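Local coordinates for putative cytoplasmic protein (Salmonella enterica subsp. enterica serovar Typhimurium, PDB 4IQN) that is of unknown function, a putative cytoplasmic protein of the DUF5066 family, at residues T49-S54 with R143-Y149; L112-N118 with E210-F216. All blocks are in the same frame, centred on the assembly; numbering follows the deposited sequence.

Interaction 1. Residues T49-S54 with R143-Y149; sequences TELPES and RDANGEY
Glu-148 grips Ser-54 with both carboxylate oxygens: OE1 takes the hydroxyl OG at 2.6 Å and OE2 the backbone N at 2.8 Å, each through the syn lone pair. The chain of Glu-148 folds back at chi2 (-65°), which brings the carboxylate round to that serine. One residue earlier, Glu-53 N donates to Gly-147 O. The side chain of Glu-53 bridges to Arg-143, its OE2 meeting NH1 at 2.8 Å in the guanidinium plane by way of the anti lone pair, while the two flat groups stand 61° apart; the dimethylated lysine at position 56 also bonds this OE2. Glu-50 CB lies over one guanidinium face and Gly-147 CA over the other. A water links Arg-143 NE to Glu-50 OE1, and Arg-36 pairs with Glu-50 OE2. Tyr-149 OH donates to Glu-50 O (2.7 Å), in the carbonyl plane, and Pro-52 CD abuts the ring edge. Further out, Asp-144 OD1 accepts from Glu-148 N, which helps fix the loop behind the gripping carboxylate. Residues 144-147 form a type I beta turn, part of the hairpin loop connecting antiparallel strands 135-140 and 151-155, docked here on the segment that leaves strand 48-49.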
# COMPACT_ATOMS: atom_id res chain seq x y z
N THR A 49 -5.40 14.53 0.98
CA THR A 49 -5.37 14.50 -0.46
C THR A 49 -6.32 13.39 -0.94
O THR A 49 -7.01 12.77 -0.11
CB THR A 49 -3.92 14.28 -0.95
OG1 THR A 49 -3.86 14.50 -2.35
CG2 THR A 49 -3.39 12.85 -0.59
N GLU A 50 -6.35 13.14 -2.25
CA GLU A 50 -7.32 12.20 -2.86
C GLU A 50 -6.88 10.75 -2.75
O GLU A 50 -5.67 10.45 -2.81
CB GLU A 50 -7.53 12.52 -4.34
CG GLU A 50 -8.24 13.85 -4.63
CD GLU A 50 -7.33 15.08 -4.53
OE1 GLU A 50 -6.12 14.99 -4.87
OE2 GLU A 50 -7.85 16.15 -4.12
N LEU A 51 -7.86 9.85 -2.62
CA LEU A 51 -7.60 8.42 -2.72
C LEU A 51 -7.23 8.10 -4.16
O LEU A 51 -7.62 8.84 -5.09
CB LEU A 51 -8.83 7.59 -2.33
CG LEU A 51 -8.94 7.13 -0.91
CD1 LEU A 51 -9.08 8.34 0.02
CD2 LEU A 51 -10.11 6.21 -0.74
N PRO A 52 -6.49 6.99 -4.37
CA PRO A 52 -6.33 6.57 -5.75
C PRO A 52 -7.61 5.95 -6.28
O PRO A 52 -8.37 5.34 -5.50
CB PRO A 52 -5.21 5.52 -5.67
CG PRO A 52 -5.33 4.94 -4.30
CD PRO A 52 -5.82 6.10 -3.42
N GLU A 53 -7.82 6.03 -7.59
CA GLU A 53 -9.05 5.54 -8.22
C GLU A 53 -9.31 4.05 -7.99
O GLU A 53 -10.46 3.64 -7.78
CB GLU A 53 -9.10 5.87 -9.72
CG GLU A 53 -9.12 7.36 -10.04
CD GLU A 53 -10.28 8.11 -9.34
OE1 GLU A 53 -11.45 7.71 -9.50
OE2 GLU A 53 -10.02 9.11 -8.61
N SER A 54 -8.24 3.26 -8.04
CA SER A 54 -8.33 1.82 -7.82
C SER A 54 -8.95 1.49 -6.46
O SER A 54 -9.81 0.66 -6.34
CB SER A 54 -6.94 1.18 -7.94
OG SER A 54 -6.04 1.76 -7.01
N ARG A 143 -0.63 11.60 -7.52
CA ARG A 143 -1.33 10.74 -8.47
C ARG A 143 -0.86 10.94 -9.90
O ARG A 143 -0.49 12.03 -10.32
CB ARG A 143 -2.83 10.94 -8.36
CG ARG A 143 -3.33 10.64 -6.96
CD ARG A 143 -4.82 10.35 -6.89
NE ARG A 143 -5.61 11.39 -7.52
CZ ARG A 143 -6.88 11.24 -7.88
NH1 ARG A 143 -7.56 10.08 -7.66
NH2 ARG A 143 -7.48 12.25 -8.46
N ASP A 144 -0.90 9.86 -10.67
CA ASP A 144 -0.50 9.88 -12.03
C ASP A 144 -1.68 10.13 -12.95
O ASP A 144 -2.76 10.50 -12.50
CB ASP A 144 0.20 8.53 -12.36
CG ASP A 144 -0.73 7.33 -12.30
OD1 ASP A 144 -2.00 7.46 -12.30
OD2 ASP A 144 -0.16 6.22 -12.24
N ALA A 145 -1.49 9.97 -14.25
CA ALA A 145 -2.52 10.27 -15.25
C ALA A 145 -3.78 9.43 -15.10
O ALA A 145 -4.82 9.84 -15.57
CB ALA A 145 -1.97 10.08 -16.66
N ASN A 146 -3.67 8.25 -14.51
CA ASN A 146 -4.80 7.36 -14.23
C ASN A 146 -5.35 7.52 -12.83
O ASN A 146 -6.21 6.74 -12.39
CB ASN A 146 -4.40 5.89 -14.36
CG ASN A 146 -3.86 5.55 -15.72
OD1 ASN A 146 -2.83 4.85 -15.85
ND2 ASN A 146 -4.53 5.98 -16.72
N GLY A 147 -4.86 8.50 -12.08
CA GLY A 147 -5.33 8.69 -10.71
C GLY A 147 -4.79 7.70 -9.70
O GLY A 147 -5.45 7.40 -8.72
N GLU A 148 -3.59 7.16 -9.95
CA GLU A 148 -2.98 6.17 -9.09
C GLU A 148 -1.74 6.70 -8.40
O GLU A 148 -1.06 7.55 -8.93
CB GLU A 148 -2.61 4.91 -9.89
CG GLU A 148 -3.83 4.23 -10.48
CD GLU A 148 -4.80 3.66 -9.41
OE1 GLU A 148 -4.33 3.20 -8.32
OE2 GLU A 148 -6.04 3.67 -9.68
N TYR A 149 -1.45 6.14 -7.23
CA TYR A 149 -0.20 6.34 -6.54
C TYR A 149 0.72 5.12 -6.75
O TYR A 149 0.25 4.03 -7.07
CB TYR A 149 -0.41 6.49 -5.05
CG TYR A 149 -1.14 7.73 -4.64
CD1 TYR A 149 -0.54 8.96 -4.71
CD2 TYR A 149 -2.46 7.64 -4.16
CE1 TYR A 149 -1.24 10.10 -4.28
CE2 TYR A 149 -3.16 8.77 -3.77
CZ TYR A 149 -2.53 10.00 -3.84
OH TYR A 149 -3.15 11.14 -3.46
O HOH W 1 -4.72 13.97 -7.08

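Interaction 2. Residues L112-N118 with E210-F216; sequences LMPVWSN and EDYHEAF
Trp-116 lays its indole against the backbone of residues 210-212 and reaches Glu-210 with its nitrogen. Its CB leads to the ring with CG anti to the backbone N (chi1 -153°), which turns the indole back over the other segment. Asp-211 O lies 3.4 Å above the indole plane, over its centre, facing CG and CD2. CD1 passes within 3.5 Å of Glu-210 OE1, and NE1 donates to that same oxygen at 2.8 Å, almost exactly in the indole plane; Arg-41 and Tyr-139 hold OE2. Over the same face, CE2 meets Asp-211 N, CE3 the Asp-211/Tyr-212 peptide, CZ2 the Glu-210/Asp-211 peptide and CH2 Asp-211 CA, while CZ3 points at the face of Tyr-212, 3.7 Å from CE2, an edge-to-face pair with planes at 67°. A single beta bridge pairs Trp-116 with Tyr-212, made by His-213 N on Val-115 O (2.9 Å) and Ser-117 N on Asp-211 O. His-213 then N-caps helix 214-217, its ND1 accepting from Ala-215 N. Pro-114 CG covers one imidazole face, and Asn-118 OD1 takes a weak bond from NE2 at 2.9 Å. Val-115 CG1 sits over the face of Phe-216, 10° off the ring normal, and Leu-112 O meets that ring's edge.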
# COMPACT_ATOMS: atom_id res chain seq x y z
N LEU A 112 11.28 1.38 22.04
CA LEU A 112 12.32 1.69 21.04
C LEU A 112 11.86 2.62 19.90
O LEU A 112 12.62 2.88 18.95
CB LEU A 112 12.92 0.38 20.53
CG LEU A 112 13.86 -0.28 21.57
CD1 LEU A 112 14.27 -1.66 21.10
CD2 LEU A 112 15.10 0.54 21.86
N MSE A 113 10.65 3.17 20.03
CA MSE A 113 10.09 4.14 19.08
C MSE A 113 10.89 5.41 19.07
O MSE A 113 11.34 5.85 20.14
CB MSE A 113 8.59 4.33 19.30
CG MSE A 113 7.87 3.06 18.86
SE MSE A 113 7.69 2.85 16.91
CE MSE A 113 6.45 4.33 16.59
N PRO A 114 10.82 6.16 17.97
CA PRO A 114 10.66 5.70 16.61
C PRO A 114 11.60 4.66 16.06
O PRO A 114 12.81 4.79 16.22
CB PRO A 114 10.77 6.99 15.80
CG PRO A 114 11.74 7.81 16.56
CD PRO A 114 11.49 7.49 18.01
N VAL A 115 11.03 3.65 15.41
CA VAL A 115 11.85 2.61 14.78
C VAL A 115 12.30 3.06 13.39
O VAL A 115 13.49 3.02 13.06
CB VAL A 115 11.11 1.27 14.74
CG1 VAL A 115 11.93 0.23 13.97
CG2 VAL A 115 10.90 0.75 16.15
N TRP A 116 11.34 3.46 12.57
CA TRP A 116 11.58 3.99 11.24
C TRP A 116 11.73 5.48 11.29
O TRP A 116 11.36 6.10 12.29
CB TRP A 116 10.41 3.63 10.33
CG TRP A 116 10.73 3.52 8.90
CD1 TRP A 116 10.26 4.29 7.90
CD2 TRP A 116 11.58 2.52 8.27
NE1 TRP A 116 10.74 3.85 6.69
CE2 TRP A 116 11.57 2.78 6.90
CE3 TRP A 116 12.33 1.45 8.75
CZ2 TRP A 116 12.28 1.99 5.97
CZ3 TRP A 116 13.06 0.70 7.86
CH2 TRP A 116 13.02 0.97 6.48
N SER A 117 12.29 6.06 10.24
CA SER A 117 12.45 7.50 10.12
C SER A 117 11.12 8.21 10.35
O SER A 117 10.07 7.71 10.00
CB SER A 117 12.95 7.86 8.73
OG SER A 117 13.01 9.28 8.57
N ASN A 118 11.19 9.37 10.98
CA ASN A 118 10.01 10.24 11.15
C ASN A 118 10.24 11.59 10.48
O ASN A 118 9.68 12.60 10.89
CB ASN A 118 9.66 10.43 12.63
CG ASN A 118 10.80 10.98 13.47
OD1 ASN A 118 11.89 11.29 12.99
ND2 ASN A 118 10.53 11.12 14.74
N GLU A 210 13.53 6.81 3.59
CA GLU A 210 12.93 5.60 4.18
C GLU A 210 14.00 4.64 4.70
O GLU A 210 14.57 3.84 3.93
CB GLU A 210 12.08 4.86 3.12
CG GLU A 210 10.95 5.71 2.51
CD GLU A 210 9.76 5.94 3.42
OE1 GLU A 210 9.77 5.51 4.61
OE2 GLU A 210 8.78 6.57 2.90
N ASP A 211 14.27 4.72 5.97
CA ASP A 211 15.26 3.84 6.63
C ASP A 211 14.97 3.92 8.11
O ASP A 211 14.14 4.76 8.57
CB ASP A 211 16.71 4.30 6.32
CG ASP A 211 17.78 3.17 6.52
OD1 ASP A 211 17.50 2.04 6.98
OD2 ASP A 211 18.95 3.45 6.24
N TYR A 212 15.63 3.06 8.84
CA TYR A 212 15.61 3.03 10.28
C TYR A 212 16.05 4.37 10.80
O TYR A 212 16.92 5.06 10.21
CB TYR A 212 16.54 1.92 10.81
CG TYR A 212 15.96 0.55 10.57
CD1 TYR A 212 15.07 -0.02 11.47
CD2 TYR A 212 16.31 -0.17 9.44
CE1 TYR A 212 14.52 -1.26 11.25
CE2 TYR A 212 15.77 -1.43 9.21
CZ TYR A 212 14.88 -1.97 10.12
OH TYR A 212 14.31 -3.20 9.90
N HIS A 213 15.44 4.76 11.89
CA HIS A 213 15.80 6.01 12.58
C HIS A 213 17.17 5.90 13.22
O HIS A 213 17.51 4.87 13.79
CB HIS A 213 14.75 6.35 13.64
CG HIS A 213 14.66 7.81 13.96
ND1 HIS A 213 15.65 8.48 14.63
CD2 HIS A 213 13.70 8.72 13.71
CE1 HIS A 213 15.31 9.74 14.79
NE2 HIS A 213 14.12 9.91 14.25
N GLU A 214 17.95 6.97 13.14
CA GLU A 214 19.22 7.03 13.84
C GLU A 214 19.10 6.78 15.32
O GLU A 214 19.99 6.14 15.92
CB GLU A 214 19.92 8.35 13.55
CG GLU A 214 20.42 8.39 12.11
CD GLU A 214 21.53 7.37 11.81
OE1 GLU A 214 22.35 7.08 12.71
OE2 GLU A 214 21.57 6.85 10.67
N ALA A 215 18.01 7.26 15.92
CA ALA A 215 17.83 7.10 17.34
C ALA A 215 17.53 5.64 17.71
O ALA A 215 17.87 5.19 18.80
CB ALA A 215 16.76 8.06 17.88
N PHE A 216 16.93 4.89 16.80
CA PHE A 216 16.73 3.47 17.00
C PHE A 216 18.09 2.71 17.09
O PHE A 216 18.30 1.94 18.01
CB PHE A 216 15.83 2.92 15.88
CG PHE A 216 15.62 1.44 15.92
CD1 PHE A 216 14.79 0.87 16.86
CD2 PHE A 216 16.21 0.61 14.96
CE1 PHE A 216 14.55 -0.47 16.90
CE2 PHE A 216 15.98 -0.77 14.99
CZ PHE A 216 15.14 -1.31 15.95

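How the interactions relate
From the N terminus, the chain passes helices 8-18 and 29-34 and strand 36-38 before reaching 49-54, the first half of interaction 1. Next comes 112-118, the first half of interaction 2, in the loop between helix 93-99 and strand 124-128. The chain then enters the four-stranded antiparallel sheet, where 143-149 closes interaction 1; helix 190-207 follows, and 210-216 closes interaction 2. The two closures therefore cross. Interaction 1 ties the sheet's 135-140/151-155 hairpin to the small mixed sheet, whereas interaction 2 fastens the start of helix 214-217 to the loop that follows helix 93-99. Their centres are 28 Å apart, and their nearest atoms about 12 Å, so the two do not meet.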